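Local coordinates for LbaCas13a H328A (C2c2) (Lachnospiraceae bacterium NK4A179, PDB 5WLH), which probably acts as the RNA-guided, RNA-cleaving effector nuclease of a type VI CRISPR system, here held with its pre-crRNA, at residues 298-303 and 323-328; 402-407 and 438-443; 306-311 and 380-385. One frame throughout, in Å; residues are numbered along the deposited sequence.

In the fold
The three contacts knit together a bundle of helices in what is probably the Helical-1 domain, on one side of the chain's centre. Helix 292-311 serves both interaction 1 and interaction 3, whose centres lie about 15 Å apart. Interaction 2 lies about 14 Å from interaction 1 and about 13 Å from interaction 3, centre to centre, and packs on both. Met302 SD of interaction 1 is 3.5 Å from Phe404 CE1 of interaction 2. Leu440 CD1 of interaction 2 is 3.5 Å from Val306 CG2 of interaction 3. Each contact also borders the bound RNA: Trp328 meets G2, Tyr443 meets C11, and Arg380 meets A16 and A18, all of chain B.

Interaction 1 (298-303 and 323-328); sequences MLRRMR and EKFDVW. With nucleotides of chain B.
Arg300 of helix 292-311 grips the carbonyl of Phe325, next to an inverse gamma turn centred on Lys324 and just before helix 327-335, which Asp326 N-caps. The Arg300 chain runs extended and then bends at chi3 (-58°), which turns its guanidinium side-on to Phe325. NE donates to Phe325 O at 2.8 Å, nearly straight (163°), in the carbonyl plane and on a lone pair. NH2 reaches the same Phe325 O at 3.2 Å from above that plane. The two bonds fix the guanidinium's rotation. Lys324 CA lies over one guanidinium face. The Phe325 ring packs on arginine methylenes: CE1 is 3.7 Å from Arg300 CG, and Arg303 CG comes in at the ring edge. Val327 CG1 sits 3.5 Å from Arg303 CB. The Arg303 guanidinium forms salt bridges with Asp330 and Glu434. Its side chain also packs on Ala331, probably the engineered histidine-to-alanine site. At the RNA end, Leu299 CD1 touches Trp328 CZ2 at 3.9 Å. The indole lies between Val327 CG2 on one face and the guanine of G2 of chain B on the other, with Trp328 CZ3 3.2 Å from N3 of G2.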
# COMPACT_ATOMS: atom_id res chain seq x y z
N MET A 298 -12.89 33.92 4.27
CA MET A 298 -13.50 32.72 4.84
C MET A 298 -12.50 31.94 5.68
O MET A 298 -12.85 31.42 6.75
CB MET A 298 -14.06 31.84 3.72
CG MET A 298 -15.29 32.46 3.06
SD MET A 298 -15.73 31.49 1.60
CE MET A 298 -16.54 30.08 2.36
N LEU A 299 -11.24 31.83 5.23
CA LEU A 299 -10.24 31.17 6.06
C LEU A 299 -9.99 31.94 7.34
O LEU A 299 -9.70 31.34 8.38
CB LEU A 299 -8.91 31.02 5.31
CG LEU A 299 -8.75 29.82 4.38
CD1 LEU A 299 -7.25 29.51 4.23
CD2 LEU A 299 -9.53 28.62 4.93
N ARG A 300 -10.09 33.26 7.30
CA ARG A 300 -9.91 34.03 8.52
C ARG A 300 -11.00 33.75 9.53
O ARG A 300 -10.72 33.67 10.74
CB ARG A 300 -9.87 35.52 8.18
CG ARG A 300 -9.63 36.41 9.39
CD ARG A 300 -9.26 37.83 8.92
NE ARG A 300 -8.07 37.83 8.08
CZ ARG A 300 -8.09 38.02 6.77
NH1 ARG A 300 -9.24 38.24 6.14
NH2 ARG A 300 -6.96 38.00 6.08
N ARG A 301 -12.25 33.61 9.08
CA ARG A 301 -13.32 33.27 10.01
C ARG A 301 -13.10 31.90 10.61
O ARG A 301 -13.35 31.68 11.81
CB ARG A 301 -14.67 33.33 9.31
CG ARG A 301 -15.06 34.79 8.93
CD ARG A 301 -16.24 34.81 7.99
NE ARG A 301 -16.31 36.11 7.33
CZ ARG A 301 -16.81 37.20 7.90
NH1 ARG A 301 -17.29 37.14 9.13
NH2 ARG A 301 -16.84 38.36 7.24
N MET A 302 -12.65 30.95 9.80
CA MET A 302 -12.34 29.63 10.35
C MET A 302 -11.16 29.70 11.32
O MET A 302 -11.17 29.03 12.36
CB MET A 302 -12.03 28.66 9.20
CG MET A 302 -11.96 27.22 9.64
SD MET A 302 -11.65 26.11 8.23
CE MET A 302 -9.91 26.39 7.98
N ARG A 303 -10.16 30.53 11.01
CA ARG A 303 -9.04 30.71 11.93
C ARG A 303 -9.51 31.29 13.26
O ARG A 303 -9.03 30.88 14.32
CB ARG A 303 -7.99 31.62 11.29
CG ARG A 303 -6.78 31.87 12.15
CD ARG A 303 -5.99 30.59 12.38
NE ARG A 303 -5.05 30.74 13.49
CZ ARG A 303 -4.23 29.79 13.92
NH1 ARG A 303 -4.23 28.60 13.33
NH2 ARG A 303 -3.44 30.03 14.96
N GLU A 323 -10.37 43.08 11.80
CA GLU A 323 -8.93 42.98 11.61
C GLU A 323 -8.65 41.87 10.62
O GLU A 323 -9.02 40.71 10.86
CB GLU A 323 -8.22 42.72 12.93
CG GLU A 323 -6.71 42.59 12.76
CD GLU A 323 -5.98 42.43 14.06
OE1 GLU A 323 -6.61 42.63 15.13
OE2 GLU A 323 -4.78 42.08 14.03
N LYS A 324 -8.04 42.22 9.49
CA LYS A 324 -7.69 41.25 8.46
C LYS A 324 -6.33 40.62 8.77
O LYS A 324 -5.39 40.68 7.98
CB LYS A 324 -7.70 41.90 7.08
CG LYS A 324 -9.07 42.34 6.55
CD LYS A 324 -10.18 41.36 6.95
CE LYS A 324 -11.30 42.06 7.71
NZ LYS A 324 -12.18 41.08 8.40
N PHE A 325 -6.23 40.01 9.96
CA PHE A 325 -4.93 39.48 10.35
C PHE A 325 -4.53 38.33 9.44
O PHE A 325 -5.38 37.63 8.87
CB PHE A 325 -4.93 39.04 11.82
CG PHE A 325 -5.80 37.86 12.13
CD1 PHE A 325 -7.16 38.02 12.33
CD2 PHE A 325 -5.24 36.59 12.25
CE1 PHE A 325 -7.96 36.93 12.63
CE2 PHE A 325 -6.04 35.50 12.55
CZ PHE A 325 -7.40 35.66 12.73
N ASP A 326 -3.23 38.19 9.24
CA ASP A 326 -2.69 37.10 8.45
C ASP A 326 -2.85 35.80 9.23
O ASP A 326 -2.31 35.67 10.34
CB ASP A 326 -1.22 37.38 8.13
CG ASP A 326 -0.66 36.41 7.12
OD1 ASP A 326 -0.40 35.25 7.49
OD2 ASP A 326 -0.46 36.82 5.95
N VAL A 327 -3.63 34.86 8.69
CA VAL A 327 -3.88 33.61 9.41
C VAL A 327 -2.60 32.81 9.59
O VAL A 327 -2.41 32.15 10.62
CB VAL A 327 -4.96 32.77 8.69
CG1 VAL A 327 -6.29 33.46 8.79
CG2 VAL A 327 -4.59 32.53 7.22
N TRP A 328 -1.69 32.86 8.61
CA TRP A 328 -0.47 32.07 8.73
C TRP A 328 0.49 32.70 9.71
O TRP A 328 1.22 31.99 10.41
CB TRP A 328 0.17 31.90 7.34
CG TRP A 328 -0.86 31.67 6.24
CD1 TRP A 328 -1.24 32.56 5.28
CD2 TRP A 328 -1.65 30.49 6.03
NE1 TRP A 328 -2.21 32.00 4.47
CE2 TRP A 328 -2.47 30.73 4.91
CE3 TRP A 328 -1.73 29.25 6.67
CZ2 TRP A 328 -3.37 29.78 4.42
CZ3 TRP A 328 -2.61 28.30 6.18
CH2 TRP A 328 -3.42 28.58 5.07
P G B 2 4.49 31.92 7.11
OP1 G B 2 5.52 32.25 8.14
OP2 G B 2 4.83 32.05 5.67
O5' G B 2 3.95 30.44 7.38
C5' G B 2 3.31 30.11 8.61
C4' G B 2 2.65 28.75 8.59
O4' G B 2 1.55 28.73 7.63
C3' G B 2 3.55 27.57 8.21
O3' G B 2 3.08 26.43 8.91
C2' G B 2 3.24 27.38 6.73
O2' G B 2 3.54 26.10 6.22
C1' G B 2 1.74 27.67 6.72
N9 G B 2 1.25 28.07 5.41
C8 G B 2 1.71 29.16 4.71
N7 G B 2 1.11 29.30 3.56
C5 G B 2 0.23 28.23 3.50
C6 G B 2 -0.69 27.89 2.47
O6 G B 2 -0.87 28.47 1.40
N1 G B 2 -1.43 26.76 2.78
C2 G B 2 -1.30 26.03 3.93
N2 G B 2 -2.13 24.96 4.02
N3 G B 2 -0.44 26.34 4.91
C4 G B 2 0.28 27.46 4.64

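Interaction 2 (402-407 and 438-443); sequences MFFIHR and KDLINY. With nucleotides of chain B.
Arg407 and Tyr443 stack where helices 398-417 and 429-458 cross, with Leu440 packed beside them. The axes of the two segments come within 10.8 Å at 119°. Arg407 coils back on itself: its chain bends at chi2 (-57°) and again at chi3. This lays the guanidinium over one face of the Tyr443 ring, with centres 4.0 Å apart and the planes tilted by 26°. Arg407 CD stands over the same ring as a CH-pi contact, 4.2 Å from the centroid. Phe403 meets Tyr443 obliquely, and Tyr443 CE2 lies at the phenyl edge, 3.4 Å from Phe403 CZ. Lower on the arginine chain, Arg407 CB touches Leu440 CD2 at 3.5 Å. Leu440 CD2 also reaches Phe404.

The polar ends look to RNA and water. Tyr443 OH donates to OP1 of C11 of chain B at 2.6 Å. Arg407 NH2 forms a salt bridge with another RNA phosphate. Arg407 NE donates to water 2 at 2.9 Å, in the guanidinium plane. Asp439 stays beyond salt-bridge range of Arg407 and pairs with Lys414. A leucine in place of Tyr443 would probably leave the C11 phosphate without its hydroxyl partner and the Arg407 guanidinium without its flat support. The chemistry fits a site for the RNA backbone: the ring orients a cation while its hydroxyl binds a phosphate, and waters link Arg407 and Asp439, in part through weak bonds, where no direct salt bridge forms.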
# COMPACT_ATOMS: atom_id res chain seq x y z
N MET A 402 -20.86 25.77 14.19
CA MET A 402 -20.99 24.55 14.98
C MET A 402 -20.35 23.37 14.27
O MET A 402 -19.74 22.52 14.92
CB MET A 402 -22.46 24.26 15.27
CG MET A 402 -23.11 25.18 16.31
SD MET A 402 -22.24 25.15 17.89
CE MET A 402 -22.46 23.45 18.34
N PHE A 403 -20.48 23.29 12.94
CA PHE A 403 -19.79 22.22 12.23
C PHE A 403 -18.30 22.27 12.51
O PHE A 403 -17.67 21.25 12.80
CB PHE A 403 -20.04 22.31 10.72
CG PHE A 403 -19.40 21.20 9.95
CD1 PHE A 403 -20.02 19.97 9.85
CD2 PHE A 403 -18.14 21.37 9.37
CE1 PHE A 403 -19.41 18.92 9.18
CE2 PHE A 403 -17.53 20.32 8.68
CZ PHE A 403 -18.17 19.10 8.58
N PHE A 404 -17.73 23.46 12.44
CA PHE A 404 -16.30 23.60 12.65
C PHE A 404 -15.94 23.34 14.11
O PHE A 404 -14.93 22.68 14.39
CB PHE A 404 -15.85 25.00 12.20
CG PHE A 404 -15.60 25.10 10.72
CD1 PHE A 404 -14.79 24.16 10.08
CD2 PHE A 404 -16.19 26.10 9.96
CE1 PHE A 404 -14.58 24.24 8.70
CE2 PHE A 404 -15.96 26.20 8.59
CZ PHE A 404 -15.16 25.26 7.96
N ILE A 405 -16.74 23.83 15.06
CA ILE A 405 -16.43 23.56 16.46
C ILE A 405 -16.46 22.06 16.74
O ILE A 405 -15.63 21.53 17.48
CB ILE A 405 -17.38 24.34 17.38
CG1 ILE A 405 -17.04 25.83 17.32
CG2 ILE A 405 -17.26 23.84 18.84
CD1 ILE A 405 -18.12 26.71 17.82
N HIS A 406 -17.41 21.35 16.11
CA HIS A 406 -17.44 19.89 16.24
C HIS A 406 -16.22 19.24 15.60
O HIS A 406 -15.69 18.26 16.15
CB HIS A 406 -18.72 19.34 15.62
CG HIS A 406 -19.90 19.39 16.55
ND1 HIS A 406 -21.12 19.91 16.17
CD2 HIS A 406 -20.04 19.00 17.84
CE1 HIS A 406 -21.96 19.83 17.19
NE2 HIS A 406 -21.33 19.28 18.21
N ARG A 407 -15.78 19.73 14.43
CA ARG A 407 -14.53 19.25 13.85
C ARG A 407 -13.36 19.49 14.79
O ARG A 407 -12.49 18.62 14.94
CB ARG A 407 -14.23 19.95 12.51
CG ARG A 407 -15.17 19.63 11.36
CD ARG A 407 -15.23 18.13 11.06
NE ARG A 407 -13.92 17.55 10.79
CZ ARG A 407 -13.72 16.24 10.72
NH1 ARG A 407 -14.75 15.41 10.89
NH2 ARG A 407 -12.51 15.76 10.46
N LYS A 438 -4.53 22.74 10.88
CA LYS A 438 -4.20 21.96 9.70
C LYS A 438 -5.21 20.84 9.47
O LYS A 438 -5.41 20.41 8.33
CB LYS A 438 -2.80 21.39 9.81
CG LYS A 438 -1.71 22.46 9.78
CD LYS A 438 -0.34 21.82 9.86
CE LYS A 438 0.77 22.87 9.88
NZ LYS A 438 0.99 23.34 11.28
N ASP A 439 -5.82 20.34 10.56
CA ASP A 439 -6.87 19.32 10.48
C ASP A 439 -8.12 19.87 9.78
O ASP A 439 -8.75 19.17 8.97
CB ASP A 439 -7.19 18.86 11.91
CG ASP A 439 -8.01 17.59 11.99
OD1 ASP A 439 -8.35 16.96 10.94
OD2 ASP A 439 -8.30 17.21 13.16
N LEU A 440 -8.47 21.13 10.06
CA LEU A 440 -9.60 21.75 9.38
C LEU A 440 -9.30 21.93 7.90
O LEU A 440 -10.16 21.70 7.05
CB LEU A 440 -9.92 23.10 10.02
CG LEU A 440 -10.42 23.04 11.46
CD1 LEU A 440 -10.92 24.41 11.89
CD2 LEU A 440 -11.50 21.99 11.63
N ILE A 441 -8.10 22.39 7.59
CA ILE A 441 -7.72 22.56 6.20
C ILE A 441 -7.67 21.20 5.51
O ILE A 441 -8.11 21.05 4.36
CB ILE A 441 -6.38 23.31 6.12
CG1 ILE A 441 -6.58 24.75 6.62
CG2 ILE A 441 -5.84 23.32 4.71
CD1 ILE A 441 -5.26 25.47 6.83
N ASN A 442 -7.20 20.18 6.23
CA ASN A 442 -7.22 18.82 5.70
C ASN A 442 -8.62 18.41 5.28
O ASN A 442 -8.84 17.84 4.21
CB ASN A 442 -6.70 17.84 6.74
CG ASN A 442 -6.68 16.41 6.24
OD1 ASN A 442 -5.77 16.04 5.52
ND2 ASN A 442 -7.69 15.62 6.62
N TYR A 443 -9.59 18.70 6.15
CA TYR A 443 -10.96 18.27 5.89
C TYR A 443 -11.49 18.93 4.62
O TYR A 443 -12.10 18.27 3.78
CB TYR A 443 -11.84 18.60 7.09
CG TYR A 443 -13.19 17.95 7.04
CD1 TYR A 443 -13.34 16.60 7.36
CD2 TYR A 443 -14.31 18.67 6.66
CE1 TYR A 443 -14.59 15.99 7.29
CE2 TYR A 443 -15.56 18.06 6.60
CZ TYR A 443 -15.69 16.74 6.92
OH TYR A 443 -16.94 16.16 6.86
P G B 15 -28.05 11.02 21.38
OP1 G B 15 -28.96 10.63 22.50
OP2 G B 15 -28.63 11.52 20.10
O5' G B 15 -27.00 12.08 21.90
C5' G B 15 -26.31 11.86 23.11
C4' G B 15 -25.08 12.71 23.22
O4' G B 15 -24.16 12.40 22.15
C3' G B 15 -25.30 14.21 23.10
O3' G B 15 -25.74 14.76 24.33
C2' G B 15 -23.93 14.70 22.67
O2' G B 15 -23.06 14.75 23.79
C1' G B 15 -23.47 13.56 21.76
N9 G B 15 -23.76 13.85 20.35
C8 G B 15 -24.95 13.62 19.69
N7 G B 15 -24.93 14.00 18.44
C5 G B 15 -23.65 14.50 18.26
C6 G B 15 -23.05 15.06 17.11
O6 G B 15 -23.57 15.20 15.99
N1 G B 15 -21.75 15.46 17.35
C2 G B 15 -21.09 15.33 18.55
N2 G B 15 -19.83 15.77 18.59
N3 G B 15 -21.64 14.81 19.64
C4 G B 15 -22.91 14.43 19.43
P C B 11 -16.28 12.41 7.36
OP1 C B 11 -16.90 13.55 6.67
OP2 C B 11 -16.17 12.41 8.85
O5' C B 11 -17.07 11.10 7.00
C5' C B 11 -17.64 10.92 5.72
C4' C B 11 -18.45 9.66 5.68
O4' C B 11 -17.61 8.51 5.98
C3' C B 11 -19.55 9.57 6.72
O3' C B 11 -20.68 10.31 6.37
C2' C B 11 -19.80 8.08 6.77
O2' C B 11 -20.42 7.67 5.56
C1' C B 11 -18.37 7.56 6.71
N1 C B 11 -17.76 7.40 8.05
C2 C B 11 -18.05 6.26 8.78
O2 C B 11 -18.86 5.43 8.31
N3 C B 11 -17.46 6.09 9.97
C4 C B 11 -16.60 7.00 10.44
N4 C B 11 -16.03 6.80 11.63
C5 C B 11 -16.28 8.19 9.70
C6 C B 11 -16.88 8.34 8.52
P A B 4 4.18 20.60 10.94
OP1 A B 4 2.97 20.07 10.23
OP2 A B 4 4.03 21.43 12.16
O5' A B 4 5.11 19.37 11.34
C5' A B 4 5.50 18.42 10.37
C4' A B 4 6.54 17.50 10.94
O4' A B 4 7.72 18.27 11.29
C3' A B 4 6.15 16.82 12.24
O3' A B 4 5.35 15.68 12.03
C2' A B 4 7.50 16.51 12.86
O2' A B 4 8.11 15.40 12.21
C1' A B 4 8.30 17.75 12.47
N9 A B 4 8.22 18.81 13.50
C8 A B 4 7.46 19.95 13.52
N7 A B 4 7.68 20.69 14.59
C5 A B 4 8.65 19.99 15.29
C6 A B 4 9.32 20.22 16.52
N6 A B 4 9.12 21.28 17.30
N1 A B 4 10.23 19.30 16.90
C2 A B 4 10.46 18.23 16.14
N3 A B 4 9.89 17.91 14.98
C4 A B 4 8.99 18.83 14.62
O HOH W 1 -9.67 16.06 8.68
O HOH W 2 -11.16 18.54 10.48
O HOH W 3 -11.05 17.35 12.95

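Interaction 3 (306-311 and 380-385); sequences VVLYFY and RQAVKA. With nucleotides of chain B.
Ala382 and Ala385 of helix 357-388 let helix 292-311 come close: Leu308 packs on both and Tyr309 on Ala382. This is alanine-mediated helix packing in what is probably the Helical-1 domain. The axes of the two segments approach to 8.6 Å at 133°, and the CA atoms of Tyr309 and Ala382 are 5.2 Å apart.

The segment 380-385 begins with Arg380, which points from the helix pair to the RNA. Its NH2 donates to O5' of A18 of chain B at 2.8 Å and nearly straight (169°). Arg380 NE and NH2 both also donate to N3 of A16 of chain B, at 3.3 and 3.2 Å, in the guanidinium plane. The guanidinium thus bridges a base edge and a sugar-phosphate backbone, which should hold its rotation. Gln381 follows, and its bent side chain runs alongside Leu308 in the opposite direction. Ala382 comes next. Its CB meets Tyr309 CD2 at 3.8 Å and also touches Leu308 CD2. With CG anti to the backbone N (chi1 -166°), the buried Tyr309 ring lies against Ala382, and its hydroxyl is hydrogen-bonded to Asn375. Val383 turns to the other side of the helix and packs on Met402 of helix 398-417. One turn beyond Gln381, Ala385 closes the contact. Leu308 spreads both methyls over it, and the tighter pair is Leu308 CD1 against Ala385 CB, at 3.4 Å closer than usual van der Waals contact.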
# COMPACT_ATOMS: atom_id res chain seq x y z
N VAL A 306 -10.78 28.63 15.50
CA VAL A 306 -9.70 27.88 16.15
C VAL A 306 -9.13 28.70 17.30
O VAL A 306 -8.88 28.18 18.40
CB VAL A 306 -8.61 27.51 15.14
CG1 VAL A 306 -7.41 26.85 15.85
CG2 VAL A 306 -9.16 26.61 14.05
N VAL A 307 -8.88 29.99 17.06
CA VAL A 307 -8.34 30.82 18.13
C VAL A 307 -9.30 30.86 19.31
O VAL A 307 -8.90 30.72 20.47
CB VAL A 307 -8.02 32.23 17.59
CG1 VAL A 307 -7.72 33.19 18.77
CG2 VAL A 307 -6.84 32.17 16.60
N LEU A 308 -10.60 31.05 19.02
CA LEU A 308 -11.61 31.06 20.08
C LEU A 308 -11.58 29.76 20.88
O LEU A 308 -11.64 29.77 22.11
CB LEU A 308 -13.00 31.27 19.49
CG LEU A 308 -14.14 30.92 20.43
CD1 LEU A 308 -14.22 31.95 21.56
CD2 LEU A 308 -15.48 30.82 19.69
N TYR A 309 -11.51 28.63 20.18
CA TYR A 309 -11.62 27.34 20.85
C TYR A 309 -10.51 27.16 21.88
O TYR A 309 -10.77 26.71 23.01
CB TYR A 309 -11.58 26.22 19.81
CG TYR A 309 -12.00 24.87 20.33
CD1 TYR A 309 -11.10 24.04 21.00
CD2 TYR A 309 -13.30 24.42 20.15
CE1 TYR A 309 -11.50 22.79 21.45
CE2 TYR A 309 -13.71 23.17 20.61
CZ TYR A 309 -12.80 22.38 21.27
OH TYR A 309 -13.21 21.14 21.70
N PHE A 310 -9.29 27.50 21.51
CA PHE A 310 -8.14 27.18 22.34
C PHE A 310 -7.69 28.34 23.22
O PHE A 310 -7.01 28.11 24.22
CB PHE A 310 -6.96 26.74 21.48
CG PHE A 310 -7.16 25.40 20.85
CD1 PHE A 310 -6.99 24.25 21.60
CD2 PHE A 310 -7.56 25.29 19.53
CE1 PHE A 310 -7.20 22.99 21.04
CE2 PHE A 310 -7.77 24.04 18.96
CZ PHE A 310 -7.58 22.89 19.72
N TYR A 311 -8.02 29.58 22.86
CA TYR A 311 -7.49 30.73 23.58
C TYR A 311 -8.58 31.61 24.16
O TYR A 311 -8.26 32.56 24.88
CB TYR A 311 -6.57 31.56 22.67
CG TYR A 311 -5.43 30.72 22.14
CD1 TYR A 311 -4.29 30.49 22.90
CD2 TYR A 311 -5.52 30.12 20.88
CE1 TYR A 311 -3.25 29.69 22.41
CE2 TYR A 311 -4.49 29.34 20.38
CZ TYR A 311 -3.36 29.12 21.15
OH TYR A 311 -2.36 28.33 20.64
N ARG A 380 -17.47 23.73 25.29
CA ARG A 380 -18.62 24.44 25.82
C ARG A 380 -18.40 25.95 25.80
O ARG A 380 -19.32 26.72 25.48
CB ARG A 380 -18.94 23.94 27.23
CG ARG A 380 -19.06 22.44 27.25
CD ARG A 380 -20.06 21.91 28.24
NE ARG A 380 -20.33 20.50 27.97
CZ ARG A 380 -20.33 19.55 28.89
NH1 ARG A 380 -20.09 19.85 30.16
NH2 ARG A 380 -20.59 18.30 28.55
N GLN A 381 -17.17 26.39 26.08
CA GLN A 381 -16.85 27.81 26.02
C GLN A 381 -16.97 28.36 24.59
O GLN A 381 -17.45 29.48 24.39
CB GLN A 381 -15.44 28.03 26.57
CG GLN A 381 -14.71 29.23 26.03
CD GLN A 381 -13.83 28.94 24.81
OE1 GLN A 381 -13.35 27.81 24.60
NE2 GLN A 381 -13.62 29.96 24.00
N ALA A 382 -16.52 27.58 23.60
CA ALA A 382 -16.57 28.05 22.22
C ALA A 382 -18.00 28.12 21.71
O ALA A 382 -18.39 29.09 21.03
CB ALA A 382 -15.71 27.15 21.32
N VAL A 383 -18.80 27.10 22.00
CA VAL A 383 -20.20 27.10 21.60
C VAL A 383 -20.90 28.33 22.17
O VAL A 383 -21.64 29.02 21.46
CB VAL A 383 -20.88 25.78 22.04
CG1 VAL A 383 -22.38 25.91 22.00
CG2 VAL A 383 -20.44 24.60 21.14
N LYS A 384 -20.64 28.65 23.44
CA LYS A 384 -21.25 29.83 24.04
C LYS A 384 -20.80 31.11 23.34
O LYS A 384 -21.62 31.99 23.05
CB LYS A 384 -20.90 29.88 25.53
CG LYS A 384 -21.16 31.23 26.19
CD LYS A 384 -20.81 31.19 27.68
CE LYS A 384 -21.14 32.51 28.36
NZ LYS A 384 -22.60 32.65 28.59
N ALA A 385 -19.50 31.23 23.04
CA ALA A 385 -19.00 32.45 22.43
C ALA A 385 -19.50 32.64 21.00
O ALA A 385 -19.77 33.77 20.59
CB ALA A 385 -17.47 32.46 22.47
P A B 18 -20.42 16.54 31.83
OP1 A B 18 -19.48 15.66 32.57
OP2 A B 18 -20.23 18.02 31.84
O5' A B 18 -20.41 16.10 30.29
C5' A B 18 -20.73 14.76 29.91
C4' A B 18 -21.59 14.73 28.67
O4' A B 18 -21.08 15.69 27.70
C3' A B 18 -21.61 13.41 27.91
O3' A B 18 -22.50 12.46 28.45
C2' A B 18 -21.96 13.84 26.49
O2' A B 18 -23.35 14.11 26.39
C1' A B 18 -21.21 15.17 26.39
N9 A B 18 -19.86 15.01 25.83
C8 A B 18 -18.65 15.08 26.48
N7 A B 18 -17.61 14.92 25.71
C5 A B 18 -18.16 14.73 24.45
C6 A B 18 -17.60 14.50 23.18
N6 A B 18 -16.30 14.41 22.93
N1 A B 18 -18.45 14.35 22.14
C2 A B 18 -19.76 14.44 22.36
N3 A B 18 -20.41 14.65 23.50
C4 A B 18 -19.54 14.78 24.51
P A B 16 -26.65 16.08 24.41
OP1 A B 16 -27.90 15.64 25.09
OP2 A B 16 -26.73 16.81 23.11
O5' A B 16 -25.86 17.01 25.41
C5' A B 16 -25.68 16.65 26.78
C4' A B 16 -24.76 17.63 27.48
O4' A B 16 -23.49 17.63 26.79
C3' A B 16 -25.23 19.08 27.47
O3' A B 16 -24.65 19.76 28.58
C2' A B 16 -24.59 19.63 26.21
O2' A B 16 -24.38 21.03 26.24
C1' A B 16 -23.27 18.88 26.17
N9 A B 16 -22.79 18.58 24.82
C8 A B 16 -23.50 18.35 23.67
N7 A B 16 -22.73 18.05 22.64
C5 A B 16 -21.45 18.08 23.17
C6 A B 16 -20.19 17.86 22.61
N6 A B 16 -20.00 17.54 21.32
N1 A B 16 -19.13 17.97 23.44
C2 A B 16 -19.30 18.29 24.73
N3 A B 16 -20.45 18.52 25.38
C4 A B 16 -21.48 18.40 24.52